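Local coordinates for oxidoreductase YdhF (Escherichia coli, PDB 1OG6), which probably acts as an oxidoreductase of the aldo-keto reductase family and binds NADPH, at residues 179-184 against 194-199; 173-178 against 202-207; 127-132 against 157-162. All blocks are in the same frame, centred on the assembly; numbering follows the deposited sequence.

Contact 1 (179-184 against 194-199); sequences NQVEIS and GTLDQL. With NAP (NADP nicotinamide-adenine-dinucleotide phosphate), chain F.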
loop_
_atom_site.group_PDB
_atom_site.type_symbol
_atom_site.label_atom_id
_atom_site.label_comp_id
_atom_site.label_asym_id
_atom_site.label_seq_id
_atom_site.Cartn_x
_atom_site.Cartn_y
_atom_site.Cartn_z
ATOM N N ASN C 179 2.600 16.422 6.957
ATOM C CA ASN C 179 3.216 15.742 5.818
ATOM C C ASN C 179 2.904 16.608 4.594
ATOM O O ASN C 179 1.966 16.340 3.844
ATOM C CB ASN C 179 2.645 14.321 5.654
ATOM C CG ASN C 179 3.282 13.558 4.492
ATOM O OD1 ASN C 179 4.365 13.904 4.038
ATOM N ND2 ASN C 179 2.612 12.512 4.016
ATOM N N GLN C 180 3.695 17.664 4.417
ATOM C CA GLN C 180 3.495 18.588 3.315
ATOM C C GLN C 180 3.524 17.911 1.966
ATOM O O GLN C 180 4.584 17.559 1.474
ATOM C CB GLN C 180 4.549 19.689 3.332
ATOM C CG GLN C 180 4.363 20.662 2.189
ATOM C CD GLN C 180 5.163 21.926 2.349
ATOM O OE1 GLN C 180 5.201 22.520 3.425
ATOM N NE2 GLN C 180 5.794 22.361 1.272
ATOM N N VAL C 181 2.359 17.753 1.355
ATOM C CA VAL C 181 2.272 17.112 0.054
ATOM C C VAL C 181 1.616 18.027 -0.980
ATOM O O VAL C 181 1.040 19.054 -0.619
ATOM C CB VAL C 181 1.473 15.805 0.165
ATOM C CG1 VAL C 181 2.264 14.792 0.943
ATOM C CG2 VAL C 181 0.158 16.055 0.867
ATOM N N GLU C 182 1.709 17.666 -2.260
ATOM C CA GLU C 182 1.096 18.476 -3.312
ATOM C C GLU C 182 -0.328 18.044 -3.612
ATOM O O GLU C 182 -0.562 16.874 -3.905
ATOM C CB GLU C 182 1.891 18.399 -4.611
ATOM C CG GLU C 182 1.029 18.733 -5.831
ATOM C CD GLU C 182 1.825 19.056 -7.081
ATOM O OE1 GLU C 182 2.845 18.369 -7.334
ATOM O OE2 GLU C 182 1.413 19.991 -7.814
ATOM N N ILE C 183 -1.276 18.983 -3.553
ATOM C CA ILE C 183 -2.680 18.678 -3.848
ATOM C C ILE C 183 -3.303 19.792 -4.665
ATOM O O ILE C 183 -3.328 20.933 -4.235
ATOM C CB ILE C 183 -3.557 18.538 -2.578
ATOM C CG1 ILE C 183 -2.835 17.733 -1.502
ATOM C CG2 ILE C 183 -4.846 17.820 -2.937
ATOM C CD1 ILE C 183 -3.567 17.692 -0.189
ATOM N N SER C 184 -3.805 19.458 -5.844
ATOM C CA SER C 184 -4.455 20.430 -6.710
ATOM C C SER C 184 -5.224 19.638 -7.744
ATOM O O SER C 184 -4.905 18.480 -7.997
ATOM C CB SER C 184 -3.433 21.325 -7.405
ATOM O OG SER C 184 -2.619 20.581 -8.289
ATOM N N GLY C 194 -3.678 6.489 -0.610
ATOM C CA GLY C 194 -3.657 6.248 0.822
ATOM C C GLY C 194 -2.974 7.314 1.652
ATOM O O GLY C 194 -3.055 7.292 2.876
ATOM N N THR C 195 -2.295 8.246 0.997
ATOM C CA THR C 195 -1.595 9.307 1.707
ATOM C C THR C 195 -2.594 10.133 2.497
ATOM O O THR C 195 -2.447 10.305 3.707
ATOM C CB THR C 195 -0.835 10.256 0.739
ATOM O OG1 THR C 195 0.141 9.520 -0.014
ATOM C CG2 THR C 195 -0.124 11.344 1.515
ATOM N N LEU C 196 -3.621 10.643 1.828
ATOM C CA LEU C 196 -4.598 11.452 2.533
ATOM C C LEU C 196 -5.515 10.644 3.451
ATOM O O LEU C 196 -6.185 11.210 4.307
ATOM C CB LEU C 196 -5.423 12.278 1.548
ATOM C CG LEU C 196 -4.646 13.310 0.730
ATOM C CD1 LEU C 196 -5.620 14.304 0.154
ATOM C CD2 LEU C 196 -3.641 14.040 1.596
ATOM N N ASP C 197 -5.544 9.324 3.287
ATOM C CA ASP C 197 -6.387 8.491 4.147
ATOM C C ASP C 197 -5.674 8.275 5.487
ATOM O O ASP C 197 -6.301 8.281 6.546
ATOM C CB ASP C 197 -6.699 7.145 3.469
ATOM C CG ASP C 197 -7.442 7.311 2.140
ATOM O OD1 ASP C 197 -8.403 8.115 2.086
ATOM O OD2 ASP C 197 -7.072 6.634 1.151
ATOM N N GLN C 198 -4.359 8.096 5.433
ATOM C CA GLN C 198 -3.571 7.920 6.642
ATOM C C GLN C 198 -3.573 9.236 7.405
ATOM O O GLN C 198 -3.695 9.265 8.625
ATOM C CB GLN C 198 -2.126 7.540 6.302
ATOM C CG GLN C 198 -1.105 8.025 7.333
ATOM C CD GLN C 198 0.313 7.596 7.018
ATOM O OE1 GLN C 198 0.787 6.581 7.511
ATOM N NE2 GLN C 198 0.992 8.367 6.186
ATOM N N LEU C 199 -3.435 10.332 6.677
ATOM C CA LEU C 199 -3.419 11.626 7.320
ATOM C C LEU C 199 -4.749 11.965 7.989
ATOM O O LEU C 199 -4.766 12.589 9.047
ATOM C CB LEU C 199 -3.029 12.712 6.317
ATOM C CG LEU C 199 -1.546 12.775 5.965
ATOM C CD1 LEU C 199 -1.295 13.945 5.051
ATOM C CD2 LEU C 199 -0.735 12.928 7.220
HETATM P PA NAP F . 1.404 27.719 -6.317
HETATM O O1A NAP F . 0.967 26.850 -7.339
HETATM O O2A NAP F . 0.570 28.208 -5.151
HETATM O O5B NAP F . 1.992 29.062 -6.969
HETATM C C5B NAP F . 1.210 29.693 -8.006
HETATM C C4B NAP F . 2.266 30.456 -8.876
HETATM O O4B NAP F . 1.427 31.053 -9.940
HETATM C C3B NAP F . 2.926 31.681 -8.192
HETATM O O3B NAP F . 4.297 31.633 -8.570
HETATM C C2B NAP F . 2.252 32.923 -8.743
HETATM O O2B NAP F . 3.164 33.959 -9.098
HETATM C C1B NAP F . 1.472 32.451 -10.005
HETATM N N9A NAP F . 0.126 33.003 -10.001
HETATM C C8A NAP F . -0.805 33.146 -8.988
HETATM N N7A NAP F . -1.941 33.704 -9.367
HETATM C C5A NAP F . -1.736 33.940 -10.721
HETATM C C6A NAP F . -2.591 34.520 -11.675
HETATM N N6A NAP F . -3.838 34.987 -11.472
HETATM N N1A NAP F . -2.101 34.630 -12.989
HETATM N N3A NAP F . 0.051 33.602 -12.401
HETATM C C4A NAP F . -0.455 33.506 -11.113
HETATM O O3 NAP F . 2.678 27.068 -5.628
HETATM P PN NAP F . 4.224 27.252 -5.872
HETATM O O1N NAP F . 5.047 26.217 -6.507
HETATM O O2N NAP F . 4.783 28.319 -4.986
HETATM O O5D NAP F . 4.385 26.196 -4.651
HETATM C C5D NAP F . 3.589 26.246 -3.402
HETATM C C4D NAP F . 4.470 26.437 -2.178
HETATM O O4D NAP F . 4.845 25.185 -1.545
HETATM C C3D NAP F . 5.801 27.254 -2.347
HETATM O O3D NAP F . 5.631 28.631 -1.991
HETATM O O2D NAP F . 7.172 27.190 -0.267
HETATM C C1D NAP F . 6.264 25.181 -1.196
HETATM N N1N NAP F . 6.932 24.013 -1.884
HETATM C C2N NAP F . 7.194 22.801 -1.194
HETATM C C3N NAP F . 7.840 21.764 -1.869
HETATM C C7N NAP F . 8.122 20.455 -1.118
HETATM O O7N NAP F . 8.684 19.593 -1.742
HETATM N N7N NAP F . 7.767 20.293 0.128
HETATM C C4N NAP F . 8.253 21.903 -3.271
HETATM C C5N NAP F . 7.970 23.133 -3.932
HETATM C C6N NAP F . 7.310 24.205 -3.260
HETATM P P2B NAP F . 2.871 35.536 -8.884
HETATM O O1X NAP F . 2.761 36.303 -7.570
HETATM O O2X NAP F . 3.250 36.255 -10.158
HETATM O O3X NAP F . 4.307 35.451 -8.417
#
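Within the beta-alpha-beta unit of strand 179-182, helix 195-201 and strand 207-209, Asn179 and Val181 of the strand and Ile183 just after it send their side chains toward Thr195, Leu196 and Leu199 of the helix. Strand and helix run nearly antiparallel, their short axes 150° apart and 10.9 Å from each other at closest. At the start of the strand both methyls of Leu199 touch Asn179 CB, with CD2 at 4.0 Å, while Thr195 crosses the asparagine at about a right angle and lays CG2 3.9 Å from Asn179 ND2. That amide nitrogen is hydrogen-bonded to Phe160 O. Farther along, Ile183 and Leu196 meet tip to tip, CD1 to CD1 at 4.0 Å, and Val181 CG2 adds a looser contact, 4.4 Å from Leu196 CD2. Such packing of a helix on the outer face of a strand is how an alpha/beta barrel of the aldo-keto reductase type is clad. The alternate residue Gln180 points the other way; its side chain faces the nicotinamide end of NADP and touches Met207 and Trp209. Replacing Gln180 by an alanine would probably open a gap beside the nicotinamide and leave its carboxamide without this neighbour.

Contact 2 (173-178 against 202-207); sequences PFTLAT and LRVRPM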
loop_
_atom_site.group_PDB
_atom_site.type_symbol
_atom_site.label_atom_id
_atom_site.label_comp_id
_atom_site.label_asym_id
_atom_site.label_seq_id
_atom_site.Cartn_x
_atom_site.Cartn_y
_atom_site.Cartn_z
ATOM N N PRO C 173 8.692 9.780 19.814
ATOM C CA PRO C 173 7.831 9.815 20.995
ATOM C C PRO C 173 6.674 10.810 20.810
ATOM O O PRO C 173 5.719 10.817 21.589
ATOM C CB PRO C 173 8.796 10.219 22.103
ATOM C CG PRO C 173 9.737 11.129 21.396
ATOM C CD PRO C 173 9.989 10.422 20.092
ATOM N N PHE C 174 6.762 11.637 19.770
ATOM C CA PHE C 174 5.723 12.625 19.475
ATOM C C PHE C 174 5.121 12.471 18.072
ATOM O O PHE C 174 5.801 12.037 17.140
ATOM C CB PHE C 174 6.280 14.038 19.668
ATOM C CG PHE C 174 7.727 14.191 19.269
ATOM C CD1 PHE C 174 8.126 14.018 17.949
ATOM C CD2 PHE C 174 8.687 14.546 20.219
ATOM C CE1 PHE C 174 9.459 14.202 17.582
ATOM C CE2 PHE C 174 10.023 14.731 19.862
ATOM C CZ PHE C 174 10.408 14.560 18.544
ATOM N N THR C 175 3.848 12.837 17.929
ATOM C CA THR C 175 3.146 12.711 16.654
ATOM C C THR C 175 3.585 13.707 15.589
ATOM O O THR C 175 3.538 14.921 15.812
ATOM C CB THR C 175 1.632 12.878 16.825
ATOM O OG1 THR C 175 1.237 12.381 18.106
ATOM C CG2 THR C 175 0.890 12.099 15.736
ATOM N N LEU C 176 3.993 13.183 14.431
ATOM C CA LEU C 176 4.434 14.014 13.312
ATOM C C LEU C 176 3.372 15.070 13.027
ATOM O O LEU C 176 2.239 14.756 12.670
ATOM C CB LEU C 176 4.696 13.148 12.071
ATOM C CG LEU C 176 5.971 12.293 12.099
ATOM C CD1 LEU C 176 5.904 11.228 11.039
ATOM C CD2 LEU C 176 7.194 13.167 11.884
ATOM N N ALA C 177 3.749 16.329 13.203
ATOM C CA ALA C 177 2.834 17.434 13.011
ATOM C C ALA C 177 2.204 17.517 11.635
ATOM O O ALA C 177 1.099 18.017 11.509
ATOM C CB ALA C 177 3.528 18.738 13.337
ATOM N N THR C 178 2.880 17.034 10.598
ATOM C CA THR C 178 2.306 17.131 9.255
ATOM C C THR C 178 3.066 16.332 8.197
ATOM O O THR C 178 4.036 15.649 8.496
ATOM C CB THR C 178 2.236 18.615 8.804
ATOM O OG1 THR C 178 1.386 18.727 7.666
ATOM C CG2 THR C 178 3.613 19.139 8.426
ATOM N N LEU C 202 -5.012 9.663 11.263
ATOM C CA LEU C 202 -4.183 10.086 12.391
ATOM C C LEU C 202 -4.505 11.504 12.834
ATOM O O LEU C 202 -3.921 12.016 13.792
ATOM C CB LEU C 202 -2.706 10.033 12.014
ATOM C CG LEU C 202 -2.085 8.731 11.537
ATOM C CD1 LEU C 202 -0.641 9.010 11.239
ATOM C CD2 LEU C 202 -2.201 7.654 12.588
ATOM N N ARG C 203 -5.427 12.140 12.127
ATOM C CA ARG C 203 -5.806 13.503 12.444
ATOM C C ARG C 203 -4.619 14.445 12.293
ATOM O O ARG C 203 -4.408 15.330 13.111
ATOM C CB ARG C 203 -6.382 13.572 13.859
ATOM C CG ARG C 203 -7.683 12.795 13.994
ATOM C CD ARG C 203 -8.198 12.700 15.432
ATOM N NE ARG C 203 -9.457 11.958 15.475
ATOM C CZ ARG C 203 -10.574 12.354 14.869
ATOM N NH1 ARG C 203 -10.593 13.490 14.180
ATOM N NH2 ARG C 203 -11.665 11.600 14.924
ATOM N N VAL C 204 -3.843 14.238 11.237
ATOM C CA VAL C 204 -2.699 15.085 10.933
ATOM C C VAL C 204 -3.090 15.930 9.718
ATOM O O VAL C 204 -3.614 15.411 8.731
ATOM C CB VAL C 204 -1.438 14.227 10.631
ATOM C CG1 VAL C 204 -0.337 15.077 10.043
ATOM C CG2 VAL C 204 -0.940 13.589 11.919
ATOM N N ARG C 205 -2.865 17.237 9.805
ATOM C CA ARG C 205 -3.218 18.152 8.721
ATOM C C ARG C 205 -2.060 18.400 7.781
ATOM O O ARG C 205 -1.043 18.959 8.189
ATOM C CB ARG C 205 -3.684 19.500 9.276
ATOM C CG ARG C 205 -5.195 19.684 9.351
ATOM C CD ARG C 205 -5.823 19.050 10.585
ATOM N NE ARG C 205 -6.537 17.811 10.285
ATOM C CZ ARG C 205 -7.520 17.322 11.035
ATOM N NH1 ARG C 205 -7.905 17.975 12.124
ATOM N NH2 ARG C 205 -8.111 16.178 10.706
ATOM N N PRO C 206 -2.215 18.012 6.500
ATOM C CA PRO C 206 -1.215 18.160 5.440
ATOM C C PRO C 206 -1.180 19.540 4.825
ATOM O O PRO C 206 -2.207 20.035 4.394
ATOM C CB PRO C 206 -1.661 17.132 4.417
ATOM C CG PRO C 206 -3.123 17.277 4.480
ATOM C CD PRO C 206 -3.385 17.285 5.979
ATOM N N MET C 207 -0.007 20.159 4.794
ATOM C CA MET C 207 0.151 21.468 4.173
ATOM C C MET C 207 0.215 21.132 2.692
ATOM O O MET C 207 1.018 20.306 2.284
ATOM C CB MET C 207 1.451 22.111 4.652
ATOM C CG MET C 207 1.437 22.372 6.149
ATOM S SD MET C 207 3.012 22.796 6.884
ATOM C CE MET C 207 3.313 24.402 6.163
#
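Thr178 grips the segment 202-207 with both branches of its side chain. Its CB lies 3.4 Å from Arg205 O, and there the chain forks. OG1, anti to the backbone N (chi1 -166°), donates a hydrogen bond to the same carbonyl oxygen; the modelled OG1 to O distance of 2.5 Å is very short, a value to which little weight attaches at this resolution. The other branch, CG2, turns to Met207 and ends 4.0 Å from its SD, the two side chains crossing at about a right angle. As modelled, then, the buried hydroxyl has its acceptor in the backbone, though the length of that bond is doubtful, while the methyl beside it packs on a thioether.

Val204 answers from the opposite segment, laying its two methyls along the backbone of 176-178. Its CG1 comes within 3.4 Å of Thr178 CA and also lies against Ala177 O, whereas CG2 approaches Leu176 O at 3.5 Å and, more loosely, Thr175 CG2.

The touching parts run in roughly the same direction, 26° apart, and both segments are helix-to-strand connections. Arg203 ends helix 195-201 in a Schellman motif, and Val204 also touches Leu199 of that helix. Thr178 meets Leu124 and Leu126 of strand 122-127, and Leu176 leans on Phe165 and Gln169 of helix 162-169.

Contact 3 (127-132 against 157-162); sequences IHRPDP and VSNFTP. With NAP (NADP nicotinamide-adenine-dinucleotide phosphate), chain F.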
loop_
_atom_site.group_PDB
_atom_site.type_symbol
_atom_site.label_atom_id
_atom_site.label_comp_id
_atom_site.label_asym_id
_atom_site.label_seq_id
_atom_site.Cartn_x
_atom_site.Cartn_y
_atom_site.Cartn_z
ATOM N N ILE C 127 11.426 16.970 7.252
ATOM C CA ILE C 127 12.425 16.264 6.456
ATOM C C ILE C 127 11.915 16.506 5.029
ATOM O O ILE C 127 10.971 15.868 4.576
ATOM C CB ILE C 127 12.447 14.742 6.737
ATOM C CG1 ILE C 127 12.837 14.483 8.190
ATOM C CG2 ILE C 127 13.426 14.055 5.800
ATOM C CD1 ILE C 127 14.226 14.912 8.527
ATOM N N HIS C 128 12.541 17.453 4.343
ATOM C CA HIS C 128 12.163 17.850 2.990
ATOM C C HIS C 128 11.638 16.776 2.039
ATOM O O HIS C 128 10.580 16.942 1.448
ATOM C CB HIS C 128 13.346 18.549 2.319
ATOM C CG HIS C 128 12.956 19.671 1.405
ATOM N ND1 HIS C 128 11.826 19.635 0.618
ATOM C CD2 HIS C 128 13.574 20.843 1.124
ATOM C CE1 HIS C 128 11.764 20.736 -0.111
ATOM N NE2 HIS C 128 12.814 21.485 0.176
ATOM N N ARG C 129 12.366 15.678 1.884
ATOM C CA ARG C 129 11.958 14.640 0.941
ATOM C C ARG C 129 12.430 13.247 1.416
ATOM O O ARG C 129 13.457 13.137 2.083
ATOM C CB ARG C 129 12.551 15.020 -0.426
ATOM C CG ARG C 129 12.194 14.138 -1.598
ATOM C CD ARG C 129 10.850 14.481 -2.234
ATOM N NE ARG C 129 10.841 15.785 -2.893
ATOM C CZ ARG C 129 9.926 16.167 -3.782
ATOM N NH1 ARG C 129 8.942 15.351 -4.129
ATOM N NH2 ARG C 129 9.992 17.372 -4.331
ATOM N N PRO C 130 11.669 12.174 1.099
ATOM C CA PRO C 130 11.966 10.777 1.467
ATOM C C PRO C 130 13.207 10.191 0.781
ATOM O O PRO C 130 13.297 10.121 -0.447
ATOM C CB PRO C 130 10.683 10.042 1.085
ATOM C CG PRO C 130 10.199 10.812 -0.086
ATOM C CD PRO C 130 10.392 12.243 0.367
ATOM N N ASP C 131 14.146 9.724 1.592
ATOM C CA ASP C 131 15.415 9.206 1.090
ATOM C C ASP C 131 15.597 7.676 1.125
ATOM O O ASP C 131 15.320 7.033 2.139
ATOM C CB ASP C 131 16.527 9.917 1.884
ATOM C CG ASP C 131 17.913 9.504 1.468
ATOM O OD1 ASP C 131 18.164 9.412 0.247
ATOM O OD2 ASP C 131 18.754 9.290 2.368
ATOM N N PRO C 132 16.046 7.073 0.001
ATOM C CA PRO C 132 16.259 5.621 -0.058
ATOM C C PRO C 132 17.245 5.179 1.018
ATOM O O PRO C 132 17.153 4.066 1.538
ATOM C CB PRO C 132 16.821 5.408 -1.463
ATOM C CG PRO C 132 16.139 6.439 -2.249
ATOM C CD PRO C 132 16.178 7.665 -1.343
ATOM N N VAL C 157 7.251 15.633 8.223
ATOM C CA VAL C 157 7.885 15.143 7.006
ATOM C C VAL C 157 7.269 15.804 5.776
ATOM O O VAL C 157 6.339 16.592 5.896
ATOM C CB VAL C 157 7.708 13.628 6.903
ATOM C CG1 VAL C 157 8.373 12.952 8.089
ATOM C CG2 VAL C 157 6.236 13.291 6.889
ATOM N N SER C 158 7.780 15.491 4.593
ATOM C CA SER C 158 7.238 16.071 3.374
ATOM C C SER C 158 7.393 15.133 2.182
ATOM O O SER C 158 8.490 14.667 1.889
ATOM C CB SER C 158 7.920 17.397 3.085
ATOM O OG SER C 158 7.391 17.989 1.918
ATOM N N ASN C 159 6.278 14.864 1.507
ATOM C CA ASN C 159 6.226 13.980 0.348
ATOM C C ASN C 159 6.531 12.542 0.740
ATOM O O ASN C 159 7.146 11.803 -0.021
ATOM C CB ASN C 159 7.213 14.437 -0.712
ATOM C CG ASN C 159 7.062 15.891 -1.047
ATOM O OD1 ASN C 159 6.060 16.310 -1.616
ATOM N ND2 ASN C 159 8.061 16.680 -0.691
ATOM N N PHE C 160 6.102 12.154 1.935
ATOM C CA PHE C 160 6.316 10.799 2.427
ATOM C C PHE C 160 5.156 9.878 2.102
ATOM O O PHE C 160 3.991 10.260 2.187
ATOM C CB PHE C 160 6.500 10.773 3.945
ATOM C CG PHE C 160 7.886 11.094 4.403
ATOM C CD1 PHE C 160 8.392 10.503 5.552
ATOM C CD2 PHE C 160 8.674 12.000 3.712
ATOM C CE1 PHE C 160 9.661 10.806 6.010
ATOM C CE2 PHE C 160 9.947 12.312 4.165
ATOM C CZ PHE C 160 10.444 11.714 5.319
ATOM N N THR C 161 5.499 8.655 1.736
ATOM C CA THR C 161 4.519 7.635 1.430
ATOM C C THR C 161 3.971 7.256 2.790
ATOM O O THR C 161 4.600 7.556 3.807
ATOM C CB THR C 161 5.210 6.423 0.802
ATOM O OG1 THR C 161 5.682 6.784 -0.498
ATOM C CG2 THR C 161 4.259 5.238 0.688
ATOM N N PRO C 162 2.786 6.630 2.846
ATOM C CA PRO C 162 2.301 6.274 4.180
ATOM C C PRO C 162 3.270 5.309 4.878
ATOM O O PRO C 162 3.422 5.340 6.102
ATOM C CB PRO C 162 0.947 5.645 3.887
ATOM C CG PRO C 162 0.475 6.433 2.723
ATOM C CD PRO C 162 1.706 6.516 1.852
HETATM P PA NAP F . 1.404 27.719 -6.317
HETATM O O1A NAP F . 0.967 26.850 -7.339
HETATM O O2A NAP F . 0.570 28.208 -5.151
HETATM O O5B NAP F . 1.992 29.062 -6.969
HETATM C C5B NAP F . 1.210 29.693 -8.006
HETATM C C4B NAP F . 2.266 30.456 -8.876
HETATM O O4B NAP F . 1.427 31.053 -9.940
HETATM C C3B NAP F . 2.926 31.681 -8.192
HETATM O O3B NAP F . 4.297 31.633 -8.570
HETATM C C2B NAP F . 2.252 32.923 -8.743
HETATM O O2B NAP F . 3.164 33.959 -9.098
HETATM C C1B NAP F . 1.472 32.451 -10.005
HETATM N N9A NAP F . 0.126 33.003 -10.001
HETATM C C8A NAP F . -0.805 33.146 -8.988
HETATM N N7A NAP F . -1.941 33.704 -9.367
HETATM C C5A NAP F . -1.736 33.940 -10.721
HETATM C C6A NAP F . -2.591 34.520 -11.675
HETATM N N6A NAP F . -3.838 34.987 -11.472
HETATM N N1A NAP F . -2.101 34.630 -12.989
HETATM N N3A NAP F . 0.051 33.602 -12.401
HETATM C C4A NAP F . -0.455 33.506 -11.113
HETATM O O3 NAP F . 2.678 27.068 -5.628
HETATM P PN NAP F . 4.224 27.252 -5.872
HETATM O O1N NAP F . 5.047 26.217 -6.507
HETATM O O2N NAP F . 4.783 28.319 -4.986
HETATM O O5D NAP F . 4.385 26.196 -4.651
HETATM C C5D NAP F . 3.589 26.246 -3.402
HETATM C C4D NAP F . 4.470 26.437 -2.178
HETATM O O4D NAP F . 4.845 25.185 -1.545
HETATM C C3D NAP F . 5.801 27.254 -2.347
HETATM O O3D NAP F . 5.631 28.631 -1.991
HETATM O O2D NAP F . 7.172 27.190 -0.267
HETATM C C1D NAP F . 6.264 25.181 -1.196
HETATM N N1N NAP F . 6.932 24.013 -1.884
HETATM C C2N NAP F . 7.194 22.801 -1.194
HETATM C C3N NAP F . 7.840 21.764 -1.869
HETATM C C7N NAP F . 8.122 20.455 -1.118
HETATM O O7N NAP F . 8.684 19.593 -1.742
HETATM N N7N NAP F . 7.767 20.293 0.128
HETATM C C4N NAP F . 8.253 21.903 -3.271
HETATM C C5N NAP F . 7.970 23.133 -3.932
HETATM C C6N NAP F . 7.310 24.205 -3.260
HETATM P P2B NAP F . 2.871 35.536 -8.884
HETATM O O1X NAP F . 2.761 36.303 -7.570
HETATM O O2X NAP F . 3.250 36.255 -10.158
HETATM O O3X NAP F . 4.307 35.451 -8.417
#
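The guanidinium group of Arg129 stacks on the side-chain amide of Asn159, the two planes only 16° apart, with Asn159 ND2 over one face of the guanidinium and 3.6 Å from Arg129 CZ. The arginine reaches this position by leaving its backbone with CG anti to N (chi1 -176°) and then bending at the next two torsions, which folds its end back over the amide. Asn159 is held in the stack by its own bonds: ND2 donates to the carboxamide oxygen O7N of NADP at 3.2 Å and, weakly, to His128 O, while OD1 accepts from Trp209 NE1. With its two ends engaged in this way, the amide is fixed in rotation. Ser158 supplies the complementary grip, its OG accepting a somewhat bent bond from the carboxamide nitrogen N7N at 2.9 Å (149°) and donating in turn to Gln180 O. The His128 ring presents its edge to O7N, nearly in plane, with CE1 3.7 Å away.

Behind this polar layer, Phe160 packs against Ile127 and Pro130. Its CZ lies 3.8 Å from Ile127 CG2, and its CD2 meets Pro130 CD at the same distance. Ile127 pairs with Val157 in a parallel bridge, which aligns the ends of the two strands.

Serine and asparagine gripping the nicotinamide carboxamide, with the histidine near the probable proton donor Tyr55, form part of the nicotinamide pocket typical of aldo-keto reductases, built at the carboxyl ends of alpha/beta barrel strands.

Along the chain contact 3 closes first; contact 2 then closes a loop of similar length, inside which contact 1 is nested. Their centres are 11 to 13 Å apart, and all three belong to one side of the same barrel, where strands 122-127, 152-158, 179-182 and 207-209 lie side by side. Contact 1 meets contact 2 where the helix ends, Leu199 O probably bonding to Val204 N, and contact 2 meets contact 3 through a probable bond from Val157 N to Thr178 O. Contacts 1 and 3 both reach the nicotinamide end of NADP, whereas contact 2 lies at the connections leading into strands 179-182 and 207-209. The packing of contacts 1 and 2 is consistent with helping to set the strands whose ends carry the site.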